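PDB 6ILU: lysin from Bacillus phage PBC5, which probably binds the bacterial cell wall through SH3b-type modules, serving as the cell-wall-binding domain of a phage endolysin. Local coordinates for residues A[10-21]-A[41-51]; A[79-90]-A[106-114]. All coordinates share one frame; numbering follows the deposited sequence.

Interaction 1. Residues A[10-21]-A[41-51]. With EDO (1,2-ethanediol), chain J; SO4 (sulfate ion), chain E.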
loop_
_atom_site.group_PDB
_atom_site.type_symbol
_atom_site.label_atom_id
_atom_site.label_comp_id
_atom_site.label_asym_id
_atom_site.label_seq_id
_atom_site.Cartn_x
_atom_site.Cartn_y
_atom_site.Cartn_z
ATOM N N GLU A 10 8.637 -3.068 -6.540
ATOM C CA GLU A 10 8.217 -1.738 -6.110
ATOM C C GLU A 10 6.711 -1.780 -5.943
ATOM O O GLU A 10 6.062 -2.646 -6.535
ATOM C CB GLU A 10 8.577 -0.647 -7.106
ATOM C CG GLU A 10 7.983 -0.863 -8.489
ATOM C CD GLU A 10 8.345 0.255 -9.500
ATOM O OE1 GLU A 10 9.122 1.184 -9.145
ATOM O OE2 GLU A 10 7.825 0.192 -10.646
ATOM N N GLY A 11 6.174 -0.852 -5.166
ATOM C CA GLY A 11 4.713 -0.719 -5.089
ATOM C C GLY A 11 4.047 -1.529 -4.005
ATOM O O GLY A 11 4.635 -2.469 -3.456
ATOM N N ILE A 12 2.773 -1.207 -3.758
ATOM C CA ILE A 12 1.986 -1.937 -2.766
ATOM C C ILE A 12 0.644 -2.401 -3.321
ATOM O O ILE A 12 -0.147 -3.010 -2.596
ATOM C CB ILE A 12 1.752 -1.104 -1.505
ATOM C CG1 ILE A 12 1.081 0.244 -1.850
ATOM C CG2 ILE A 12 3.100 -0.852 -0.744
ATOM C CD1 ILE A 12 0.557 1.006 -0.586
ATOM N N GLY A 13 0.345 -2.117 -4.596
ATOM C CA GLY A 13 -0.928 -2.588 -5.150
ATOM C C GLY A 13 -1.141 -1.979 -6.535
ATOM O O GLY A 13 -0.257 -1.261 -7.031
ATOM N N VAL A 14 -2.282 -2.259 -7.136
ATOM C CA VAL A 14 -2.653 -1.724 -8.449
ATOM C C VAL A 14 -4.097 -1.189 -8.378
ATOM O O VAL A 14 -5.020 -1.908 -7.960
ATOM C CB VAL A 14 -2.534 -2.819 -9.552
ATOM C CG1 VAL A 14 -2.984 -2.270 -10.891
ATOM C CG2 VAL A 14 -1.094 -3.359 -9.646
ATOM N N ALA A 15 -4.307 0.046 -8.830
ATOM C CA ALA A 15 -5.615 0.739 -8.754
ATOM C C ALA A 15 -6.238 0.971 -10.140
ATOM O O ALA A 15 -5.530 1.294 -11.093
ATOM C CB ALA A 15 -5.421 2.086 -8.055
ATOM N N LEU A 16 -7.541 0.782 -10.250
ATOM C CA LEU A 16 -8.254 1.080 -11.482
ATOM C C LEU A 16 -9.465 1.946 -11.163
ATOM O O LEU A 16 -10.221 1.611 -10.267
ATOM C CB LEU A 16 -8.690 -0.236 -12.134
ATOM C CG LEU A 16 -9.480 -0.069 -13.421
ATOM C CD1 LEU A 16 -8.518 0.366 -14.567
ATOM C CD2 LEU A 16 -10.107 -1.415 -13.699
ATOM N N SER A 17 -9.607 3.078 -11.849
ATOM C CA SER A 17 -10.756 3.976 -11.674
ATOM C C SER A 17 -12.092 3.230 -11.659
ATOM O O SER A 17 -12.321 2.358 -12.511
ATOM C CB SER A 17 -10.807 5.002 -12.808
ATOM O OG SER A 17 -11.946 5.863 -12.670
ATOM N N ILE A 18 -12.976 3.613 -10.739
ATOM C CA ILE A 18 -14.359 3.100 -10.788
ATOM C C ILE A 18 -15.242 3.806 -11.839
ATOM O O ILE A 18 -16.363 3.363 -12.111
ATOM C CB ILE A 18 -15.075 3.209 -9.407
ATOM C CG1 ILE A 18 -15.293 4.687 -9.023
ATOM C CG2 ILE A 18 -14.272 2.425 -8.329
ATOM C CD1 ILE A 18 -16.162 4.886 -7.723
ATOM N N TYR A 19 -14.731 4.886 -12.425
ATOM C CA TYR A 19 -15.503 5.707 -13.383
ATOM C C TYR A 19 -15.215 5.269 -14.820
ATOM O O TYR A 19 -14.253 4.541 -15.066
ATOM C CB TYR A 19 -15.142 7.187 -13.200
ATOM C CG TYR A 19 -15.454 7.670 -11.816
ATOM C CD1 TYR A 19 -16.757 8.021 -11.461
ATOM C CD2 TYR A 19 -14.470 7.731 -10.847
ATOM C CE1 TYR A 19 -17.046 8.441 -10.181
ATOM C CE2 TYR A 19 -14.762 8.136 -9.570
ATOM C CZ TYR A 19 -16.031 8.494 -9.246
ATOM O OH TYR A 19 -16.317 8.898 -7.978
ATOM N N PRO A 20 -16.020 5.728 -15.777
ATOM C CA PRO A 20 -15.753 5.353 -17.162
ATOM C C PRO A 20 -14.441 5.911 -17.673
ATOM O O PRO A 20 -13.907 6.867 -17.120
ATOM C CB PRO A 20 -16.919 5.974 -17.927
ATOM C CG PRO A 20 -18.017 6.042 -16.883
ATOM C CD PRO A 20 -17.323 6.405 -15.629
ATOM N N ASP A 21 -13.903 5.292 -18.708
ATOM C CA ASP A 21 -12.730 5.865 -19.379
ATOM C C ASP A 21 -13.106 7.284 -19.847
ATOM O O ASP A 21 -14.238 7.507 -20.355
ATOM C CB ASP A 21 -12.312 4.980 -20.560
ATOM C CG ASP A 21 -10.967 5.359 -21.133
ATOM O OD1 ASP A 21 -10.221 6.135 -20.497
ATOM O OD2 ASP A 21 -10.674 4.863 -22.237
ATOM N N THR A 41 -7.656 11.223 -16.809
ATOM C CA THR A 41 -8.849 10.839 -17.566
ATOM C C THR A 41 -8.621 9.507 -18.275
ATOM O O THR A 41 -9.560 8.878 -18.740
ATOM C CB THR A 41 -9.247 11.909 -18.616
ATOM O OG1 THR A 41 -8.100 12.251 -19.415
ATOM C CG2 THR A 41 -9.792 13.165 -17.935
ATOM N N LYS A 42 -7.364 9.081 -18.366
ATOM C CA LYS A 42 -7.040 7.844 -19.075
ATOM C C LYS A 42 -7.203 6.687 -18.140
ATOM O O LYS A 42 -6.412 6.522 -17.213
ATOM C CB LYS A 42 -5.594 7.866 -19.613
ATOM C CG LYS A 42 -5.221 6.666 -20.465
ATOM C CD LYS A 42 -6.082 6.653 -21.720
ATOM C CE LYS A 42 -5.661 5.599 -22.742
ATOM N NZ LYS A 42 -6.565 5.682 -23.946
ATOM N N LYS A 43 -8.217 5.872 -18.371
ATOM C CA LYS A 43 -8.467 4.760 -17.481
ATOM C C LYS A 43 -7.653 3.530 -17.864
ATOM O O LYS A 43 -7.958 2.847 -18.836
ATOM C CB LYS A 43 -9.955 4.405 -17.487
ATOM C CG LYS A 43 -10.273 3.273 -16.540
ATOM C CD LYS A 43 -11.787 3.097 -16.516
ATOM C CE LYS A 43 -12.149 1.927 -15.627
ATOM N NZ LYS A 43 -13.582 1.815 -15.341
ATOM N N ILE A 44 -6.586 3.300 -17.111
ATOM C CA ILE A 44 -5.768 2.098 -17.200
ATOM C C ILE A 44 -5.380 1.723 -15.771
ATOM O O ILE A 44 -5.482 2.552 -14.868
ATOM C CB ILE A 44 -4.482 2.319 -18.027
ATOM C CG1 ILE A 44 -3.741 3.532 -17.496
ATOM C CG2 ILE A 44 -4.772 2.474 -19.498
ATOM C CD1 ILE A 44 -2.327 3.594 -18.004
ATOM N N PRO A 45 -4.895 0.496 -15.558
ATOM C CA PRO A 45 -4.396 0.219 -14.200
ATOM C C PRO A 45 -3.160 1.077 -13.856
ATOM O O PRO A 45 -2.282 1.244 -14.708
ATOM C CB PRO A 45 -4.025 -1.268 -14.252
ATOM C CG PRO A 45 -4.796 -1.835 -15.394
ATOM C CD PRO A 45 -4.921 -0.709 -16.406
ATOM N N TYR A 46 -3.106 1.614 -12.631
ATOM C CA TYR A 46 -1.975 2.405 -12.164
ATOM C C TYR A 46 -1.353 1.754 -10.938
ATOM O O TYR A 46 -2.070 1.427 -10.007
ATOM C CB TYR A 46 -2.414 3.826 -11.807
ATOM C CG TYR A 46 -2.827 4.650 -13.027
ATOM C CD1 TYR A 46 -1.871 5.219 -13.847
ATOM C CD2 TYR A 46 -4.177 4.838 -13.332
ATOM C CE1 TYR A 46 -2.236 5.980 -14.968
ATOM C CE2 TYR A 46 -4.569 5.586 -14.457
ATOM C CZ TYR A 46 -3.584 6.157 -15.260
ATOM O OH TYR A 46 -3.977 6.882 -16.367
ATOM N N LYS A 47 -0.024 1.602 -10.924
ATOM C CA LYS A 47 0.648 1.078 -9.739
ATOM C C LYS A 47 0.527 2.069 -8.569
ATOM O O LYS A 47 0.602 3.286 -8.753
ATOM C CB LYS A 47 2.126 0.778 -10.028
ATOM C CG LYS A 47 2.814 0.005 -8.854
ATOM C CD LYS A 47 4.195 -0.572 -9.272
ATOM C CE LYS A 47 4.042 -1.587 -10.399
ATOM N NZ LYS A 47 5.379 -2.046 -10.878
ATOM N N VAL A 48 0.261 1.538 -7.379
ATOM C CA VAL A 48 0.169 2.329 -6.157
ATOM C C VAL A 48 1.505 2.218 -5.410
ATOM O O VAL A 48 2.005 1.097 -5.171
ATOM C CB VAL A 48 -0.943 1.779 -5.256
ATOM C CG1 VAL A 48 -0.967 2.517 -3.932
ATOM C CG2 VAL A 48 -2.341 1.912 -5.979
ATOM N N PHE A 49 2.062 3.366 -5.023
ATOM C CA PHE A 49 3.358 3.370 -4.366
ATOM C C PHE A 49 3.298 3.601 -2.861
ATOM O O PHE A 49 4.247 3.202 -2.162
ATOM C CB PHE A 49 4.275 4.417 -5.041
ATOM C CG PHE A 49 4.591 4.038 -6.449
ATOM C CD1 PHE A 49 3.887 4.583 -7.497
ATOM C CD2 PHE A 49 5.514 3.032 -6.708
ATOM C CE1 PHE A 49 4.128 4.156 -8.800
ATOM C CE2 PHE A 49 5.790 2.608 -8.018
ATOM C CZ PHE A 49 5.078 3.160 -9.070
ATOM N N ALA A 50 2.234 4.211 -2.371
ATOM C CA ALA A 50 2.093 4.512 -0.946
ATOM C C ALA A 50 0.644 4.707 -0.614
ATOM O O ALA A 50 -0.177 5.017 -1.494
ATOM C CB ALA A 50 2.886 5.774 -0.542
ATOM N N GLY A 51 0.346 4.595 0.668
ATOM C CA GLY A 51 -1.007 4.796 1.175
ATOM C C GLY A 51 -0.952 5.830 2.289
ATOM O O GLY A 51 0.047 5.932 3.049
HETATM C C1 EDO J . 8.405 0.657 -2.798
HETATM O O1 EDO J . 8.275 0.773 -4.223
HETATM C C2 EDO J . 7.393 1.645 -2.238
HETATM O O2 EDO J . 6.116 1.242 -2.745
HETATM S S SO4 E . -3.714 11.341 -17.877
HETATM O O1 SO4 E . -5.131 11.521 -18.188
HETATM O O2 SO4 E . -3.278 12.392 -16.959
HETATM O O3 SO4 E . -2.920 11.412 -19.101
HETATM O O4 SO4 E . -3.518 10.031 -17.254
HETATM O O HOH W 1 6.277 -3.951 -8.864
HETATM O O HOH W 2 -7.669 3.908 -13.743
HETATM O O HOH W 3 -7.915 3.655 -21.657
#
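The ammonium group of Lys43 is gripped by two backbone carbonyls of the opposite segment. NZ gives a bond of 2.8 Å to Tyr19 O, reached from above the carbonyl plane, and a weak one to Ser17 O. The Lys43 chain is extended, with CG anti to the backbone N (chi1 -178°), and this reach carries NZ into the turn after strand 13-17. An ST turn, Tyr19 N to Ser17 OG, shapes the same bend. At the other end of Lys43, its backbone N donates to Asp21 OD1 at 2.9 Å, meeting the carboxylate from above its plane. Between these ends Leu16 CD1 packs on Lys43 CG. The pairing is an antiparallel beta ladder of an SH3b-type module. Ala15 and Tyr46 exchange two nearly straight backbone bonds, and Ile12 N binds Val48 O at 2.8 Å. On one face Ala15 CB meets Val48 CG2 at 3.7 Å, and Ile61 of strand 60-62 touches both. On the other, Val14 CG1 lies alongside Pro45 CB. At the far end Glu10 OE2 and Lys47 NZ form a salt bridge at 3.3 Å, its hydrogen bond weak. The Glu10 carboxylate also sits at the edge of the Phe49 ring, the two planes 78° apart.

Interaction 2. Residues A[79-90]-A[106-114]. With EDO (1,2-ethanediol), chain K; SO4 (sulfate ion), chain F; SO4 (sulfate ion), chain D; EDO (1,2-ethanediol), chain I.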
loop_
_atom_site.group_PDB
_atom_site.type_symbol
_atom_site.label_atom_id
_atom_site.label_comp_id
_atom_site.label_asym_id
_atom_site.label_seq_id
_atom_site.Cartn_x
_atom_site.Cartn_y
_atom_site.Cartn_z
ATOM N N TRP A 79 -4.595 -4.956 -3.799
ATOM C CA TRP A 79 -3.399 -4.753 -2.954
ATOM C C TRP A 79 -2.430 -5.905 -3.154
ATOM O O TRP A 79 -2.838 -7.065 -3.391
ATOM C CB TRP A 79 -3.807 -4.649 -1.490
ATOM C CG TRP A 79 -4.692 -3.499 -1.214
ATOM C CD1 TRP A 79 -6.064 -3.540 -1.046
ATOM C CD2 TRP A 79 -4.316 -2.129 -1.077
ATOM N NE1 TRP A 79 -6.550 -2.285 -0.819
ATOM C CE2 TRP A 79 -5.500 -1.391 -0.826
ATOM C CE3 TRP A 79 -3.100 -1.435 -1.173
ATOM C CZ2 TRP A 79 -5.500 -0.016 -0.655
ATOM C CZ3 TRP A 79 -3.103 -0.057 -0.983
ATOM C CH2 TRP A 79 -4.294 0.645 -0.739
ATOM N N TYR A 80 -1.144 -5.587 -3.108
ATOM C CA TYR A 80 -0.150 -6.642 -3.032
ATOM C C TYR A 80 -0.339 -7.416 -1.724
ATOM O O TYR A 80 -0.708 -6.857 -0.694
ATOM C CB TYR A 80 1.255 -6.057 -3.130
ATOM C CG TYR A 80 1.607 -5.535 -4.509
ATOM C CD1 TYR A 80 0.768 -5.737 -5.610
ATOM C CD2 TYR A 80 2.814 -4.853 -4.706
ATOM C CE1 TYR A 80 1.131 -5.287 -6.867
ATOM C CE2 TYR A 80 3.168 -4.392 -5.929
ATOM C CZ TYR A 80 2.326 -4.599 -7.014
ATOM O OH TYR A 80 2.698 -4.125 -8.251
ATOM N N LYS A 81 -0.119 -8.729 -1.800
ATOM C CA LYS A 81 -0.339 -9.645 -0.684
ATOM C C LYS A 81 0.993 -10.059 -0.069
ATOM O O LYS A 81 1.954 -10.434 -0.784
ATOM C CB LYS A 81 -1.110 -10.899 -1.156
ATOM C CG LYS A 81 -2.387 -10.523 -1.885
ATOM C CD LYS A 81 -3.416 -10.035 -0.904
ATOM C CE LYS A 81 -4.686 -9.599 -1.642
ATOM N NZ LYS A 81 -5.752 -9.254 -0.688
ATOM N N VAL A 82 1.023 -9.999 1.266
ATOM C CA VAL A 82 2.241 -10.271 2.032
ATOM C C VAL A 82 2.093 -11.601 2.744
ATOM O O VAL A 82 1.125 -11.800 3.487
ATOM C CB VAL A 82 2.516 -9.122 3.054
ATOM C CG1 VAL A 82 3.857 -9.351 3.802
ATOM C CG2 VAL A 82 2.556 -7.726 2.326
ATOM N N ARG A 83 3.037 -12.522 2.510
ATOM C CA ARG A 83 2.974 -13.845 3.149
ATOM C C ARG A 83 4.314 -14.193 3.731
ATOM O O ARG A 83 5.331 -13.928 3.106
ATOM C CB ARG A 83 2.562 -14.907 2.149
ATOM C CG ARG A 83 1.123 -14.771 1.657
ATOM C CD ARG A 83 0.907 -15.814 0.553
ATOM N NE ARG A 83 -0.431 -15.755 -0.029
ATOM C CZ ARG A 83 -0.747 -15.036 -1.103
ATOM N NH1 ARG A 83 0.174 -14.286 -1.709
ATOM N NH2 ARG A 83 -1.998 -15.065 -1.573
ATOM N N SER A 84 4.329 -14.783 4.917
ATOM C CA SER A 84 5.594 -15.339 5.448
ATOM C C SER A 84 6.270 -16.297 4.460
ATOM O O SER A 84 5.595 -17.064 3.745
ATOM C CB SER A 84 5.340 -16.078 6.777
ATOM O OG SER A 84 6.541 -16.665 7.252
ATOM N N LYS A 85 7.607 -16.285 4.448
ATOM C CA LYS A 85 8.352 -17.290 3.694
ATOM C C LYS A 85 8.428 -18.615 4.457
ATOM O O LYS A 85 8.860 -19.612 3.900
ATOM C CB LYS A 85 9.791 -16.821 3.383
ATOM C CG LYS A 85 9.883 -15.685 2.365
ATOM C CD LYS A 85 11.348 -15.370 2.064
ATOM C CE LYS A 85 11.467 -14.248 1.022
ATOM N NZ LYS A 85 12.926 -13.860 0.848
ATOM N N TYR A 86 8.014 -18.621 5.717
ATOM C CA TYR A 86 8.306 -19.744 6.624
ATOM C C TYR A 86 7.026 -20.491 6.956
ATOM O O TYR A 86 5.941 -19.934 6.787
ATOM C CB TYR A 86 8.980 -19.217 7.895
ATOM C CG TYR A 86 10.130 -18.288 7.601
ATOM C CD1 TYR A 86 9.970 -16.919 7.722
ATOM C CD2 TYR A 86 11.370 -18.779 7.221
ATOM C CE1 TYR A 86 10.998 -16.052 7.451
ATOM C CE2 TYR A 86 12.419 -17.908 6.939
ATOM C CZ TYR A 86 12.216 -16.552 7.059
ATOM O OH TYR A 86 13.219 -15.663 6.776
ATOM N N PRO A 87 7.147 -21.740 7.459
ATOM C CA PRO A 87 5.927 -22.503 7.735
ATOM C C PRO A 87 5.068 -21.862 8.821
ATOM O O PRO A 87 5.546 -21.043 9.594
ATOM C CB PRO A 87 6.448 -23.880 8.176
ATOM C CG PRO A 87 7.894 -23.742 8.424
ATOM C CD PRO A 87 8.383 -22.489 7.733
ATOM N N VAL A 88 3.798 -22.241 8.872
ATOM C CA VAL A 88 2.935 -21.784 9.949
ATOM C C VAL A 88 3.481 -22.194 11.325
ATOM O O VAL A 88 3.838 -23.373 11.579
ATOM C CB VAL A 88 1.505 -22.320 9.782
ATOM C CG1 VAL A 88 0.662 -21.867 10.951
ATOM C CG2 VAL A 88 0.918 -21.838 8.469
ATOM N N GLY A 89 3.597 -21.204 12.197
ATOM C CA GLY A 89 4.086 -21.414 13.550
ATOM C C GLY A 89 5.497 -20.871 13.714
ATOM O O GLY A 89 5.975 -20.732 14.830
ATOM N N TRP A 90 6.136 -20.537 12.594
ATOM C CA TRP A 90 7.498 -19.981 12.600
ATOM C C TRP A 90 7.376 -18.475 12.732
ATOM O O TRP A 90 6.838 -17.802 11.845
ATOM C CB TRP A 90 8.219 -20.410 11.317
ATOM C CG TRP A 90 9.651 -19.959 11.137
ATOM C CD1 TRP A 90 10.112 -18.674 11.018
ATOM C CD2 TRP A 90 10.770 -20.812 10.953
ATOM N NE1 TRP A 90 11.478 -18.697 10.814
ATOM C CE2 TRP A 90 11.902 -19.992 10.751
ATOM C CE3 TRP A 90 10.929 -22.198 10.950
ATOM C CZ2 TRP A 90 13.197 -20.524 10.573
ATOM C CZ3 TRP A 90 12.217 -22.737 10.753
ATOM C CH2 TRP A 90 13.320 -21.887 10.566
ATOM N N ILE A 106 4.144 -12.317 14.232
ATOM C CA ILE A 106 3.040 -13.087 13.665
ATOM C C ILE A 106 3.495 -14.517 13.477
ATOM O O ILE A 106 4.714 -14.824 13.555
ATOM C CB ILE A 106 2.591 -12.517 12.329
ATOM C CG1 ILE A 106 3.757 -12.534 11.342
ATOM C CG2 ILE A 106 2.045 -11.092 12.554
ATOM C CD1 ILE A 106 3.374 -12.384 9.893
ATOM N N ASP A 107 2.545 -15.403 13.263
ATOM C CA ASP A 107 2.894 -16.823 13.184
ATOM C C ASP A 107 2.848 -17.353 11.757
ATOM O O ASP A 107 3.066 -18.531 11.515
ATOM C CB ASP A 107 1.992 -17.650 14.100
ATOM C CG ASP A 107 0.545 -17.723 13.627
ATOM O OD1 ASP A 107 0.159 -17.075 12.652
ATOM O OD2 ASP A 107 -0.222 -18.491 14.249
ATOM N N GLY A 108 2.585 -16.472 10.804
ATOM C CA GLY A 108 2.625 -16.879 9.408
ATOM C C GLY A 108 1.374 -17.567 8.895
ATOM O O GLY A 108 1.349 -18.055 7.763
ATOM N N SER A 109 0.315 -17.620 9.706
ATOM C CA SER A 109 -0.889 -18.296 9.242
ATOM C C SER A 109 -1.774 -17.388 8.379
ATOM O O SER A 109 -2.677 -17.881 7.716
ATOM C CB SER A 109 -1.706 -18.825 10.432
ATOM O OG SER A 109 -2.052 -17.737 11.280
ATOM N N GLU A 110 -1.523 -16.089 8.393
ATOM C CA GLU A 110 -2.397 -15.127 7.693
ATOM C C GLU A 110 -1.727 -14.501 6.459
ATOM O O GLU A 110 -0.494 -14.385 6.399
ATOM C CB GLU A 110 -2.828 -13.998 8.650
ATOM C CG GLU A 110 -3.516 -14.450 9.950
ATOM C CD GLU A 110 -4.858 -15.089 9.727
ATOM O OE1 GLU A 110 -5.258 -15.947 10.557
ATOM O OE2 GLU A 110 -5.528 -14.742 8.728
ATOM N N VAL A 111 -2.557 -14.070 5.500
ATOM C CA VAL A 111 -2.090 -13.228 4.380
ATOM C C VAL A 111 -2.475 -11.766 4.672
ATOM O O VAL A 111 -3.593 -11.511 5.138
ATOM C CB VAL A 111 -2.716 -13.675 3.063
ATOM C CG1 VAL A 111 -2.221 -12.811 1.890
ATOM C CG2 VAL A 111 -2.458 -15.182 2.841
ATOM N N TYR A 112 -1.574 -10.822 4.418
ATOM C CA TYR A 112 -1.848 -9.410 4.677
ATOM C C TYR A 112 -1.837 -8.579 3.418
ATOM O O TYR A 112 -1.266 -8.984 2.408
ATOM C CB TYR A 112 -0.823 -8.822 5.652
ATOM C CG TYR A 112 -0.718 -9.630 6.923
ATOM C CD1 TYR A 112 0.223 -10.661 7.039
ATOM C CD2 TYR A 112 -1.566 -9.368 7.983
ATOM C CE1 TYR A 112 0.288 -11.424 8.221
ATOM C CE2 TYR A 112 -1.521 -10.129 9.171
ATOM C CZ TYR A 112 -0.566 -11.146 9.261
ATOM O OH TYR A 112 -0.508 -11.905 10.399
ATOM N N ASN A 113 -2.488 -7.413 3.466
ATOM C CA ASN A 113 -2.288 -6.432 2.395
ATOM C C ASN A 113 -1.119 -5.527 2.704
ATOM O O ASN A 113 -0.953 -5.093 3.856
ATOM C CB ASN A 113 -3.548 -5.569 2.194
ATOM C CG ASN A 113 -4.692 -6.331 1.602
ATOM O OD1 ASN A 113 -4.516 -7.323 0.914
ATOM N ND2 ASN A 113 -5.893 -5.855 1.864
ATOM N N ALA A 114 -0.281 -5.249 1.691
ATOM C CA ALA A 114 0.825 -4.285 1.823
ATOM C C ALA A 114 0.242 -2.881 2.011
ATOM O O ALA A 114 -0.460 -2.420 1.113
ATOM C CB ALA A 114 1.674 -4.317 0.563
HETATM C C1 EDO K . -3.011 -18.393 -0.105
HETATM O O1 EDO K . -1.807 -18.409 0.688
HETATM C C2 EDO K . -4.100 -17.643 0.640
HETATM O O2 EDO K . -4.401 -16.458 -0.106
HETATM S S SO4 F . 3.169 -25.561 6.854
HETATM O O1 SO4 F . 1.719 -25.526 6.677
HETATM O O2 SO4 F . 3.704 -24.263 6.463
HETATM O O3 SO4 F . 3.758 -26.600 6.008
HETATM O O4 SO4 F . 3.490 -25.838 8.253
HETATM S S SO4 D . -9.004 -6.834 -0.091
HETATM O O1 SO4 D . -9.070 -5.453 -0.578
HETATM O O2 SO4 D . -10.357 -7.329 0.135
HETATM O O3 SO4 D . -8.249 -6.905 1.152
HETATM O O4 SO4 D . -8.363 -7.696 -1.077
HETATM C C1 EDO I . -3.306 -11.080 12.403
HETATM O O1 EDO I . -1.890 -10.823 12.590
HETATM C C2 EDO I . -4.158 -9.829 12.549
HETATM O O2 EDO I . -3.997 -8.867 11.473
HETATM O O HOH W 4 2.003 -15.545 6.228
HETATM O O HOH W 5 3.260 -19.737 6.419
#
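Lys81 CG and Asn113 CG both stand anti to their own carbonyl carbons (chi1 -53° and -70°), and a bend at chi2 of Lys81 lays the two side chains side by side. Lys81 NZ then donates to Asn113 OD1 at 2.8 Å, in the carbonyl plane of the amide. The other end of that amide, ND2, bonds a sulfate oxygen, O3, at 2.7 Å, and Lys81 NZ holds O4 of the same ion. Asn113 CG also rests on Trp79 CB at 3.6 Å, with the indole and amide planes 29° apart. Beyond this pair, Val82 and Tyr112 exchange two backbone bonds, and Val82 CG2 packs against Ala114 CB. Val111 CG1 lies over one face of the Arg83 guanidinium, whose charge is paired with the C-terminal carboxylate of Lys140. Past Arg83 the two segments part, and one water joins Ser84 N to the carbonyls of Gly108 and Glu110. The segments meet again, now as loops, where Gly89 N, in a type II turn, donates to Asp107 O at 2.8 Å. Asp107 OD1 takes bonds from Ser109 N and OG, closing an Asx turn. Bonds at both OD1 and ND2 set the flip of the Asn113 amide, and Lys81 and Asn113 together present N-H groups to an anion, here a sulfate probably from the crystallisation liquor.

Overall arrangement
The two contacts follow one another along the chain, and their centres lie about 24 Å apart on opposite sides of the centre of the chain. They meet where strands 13-17 and 75-84 run as neighbours in one antiparallel sheet. Ile12 O and Tyr80 N, 2.8 Å apart, probably form a hydrogen bond there. The Tyr80 ring of interaction 2 packs on the Glu10 and Gly11 backbone of interaction 1, its CD2 being 3.2 Å from Gly11 O. Lys47 CE packs against the Tyr80 hydroxyl. Ile12 also touches Trp79 and Ala114. Strand 75-84 is therefore shared by both halves of this cell-wall-binding domain.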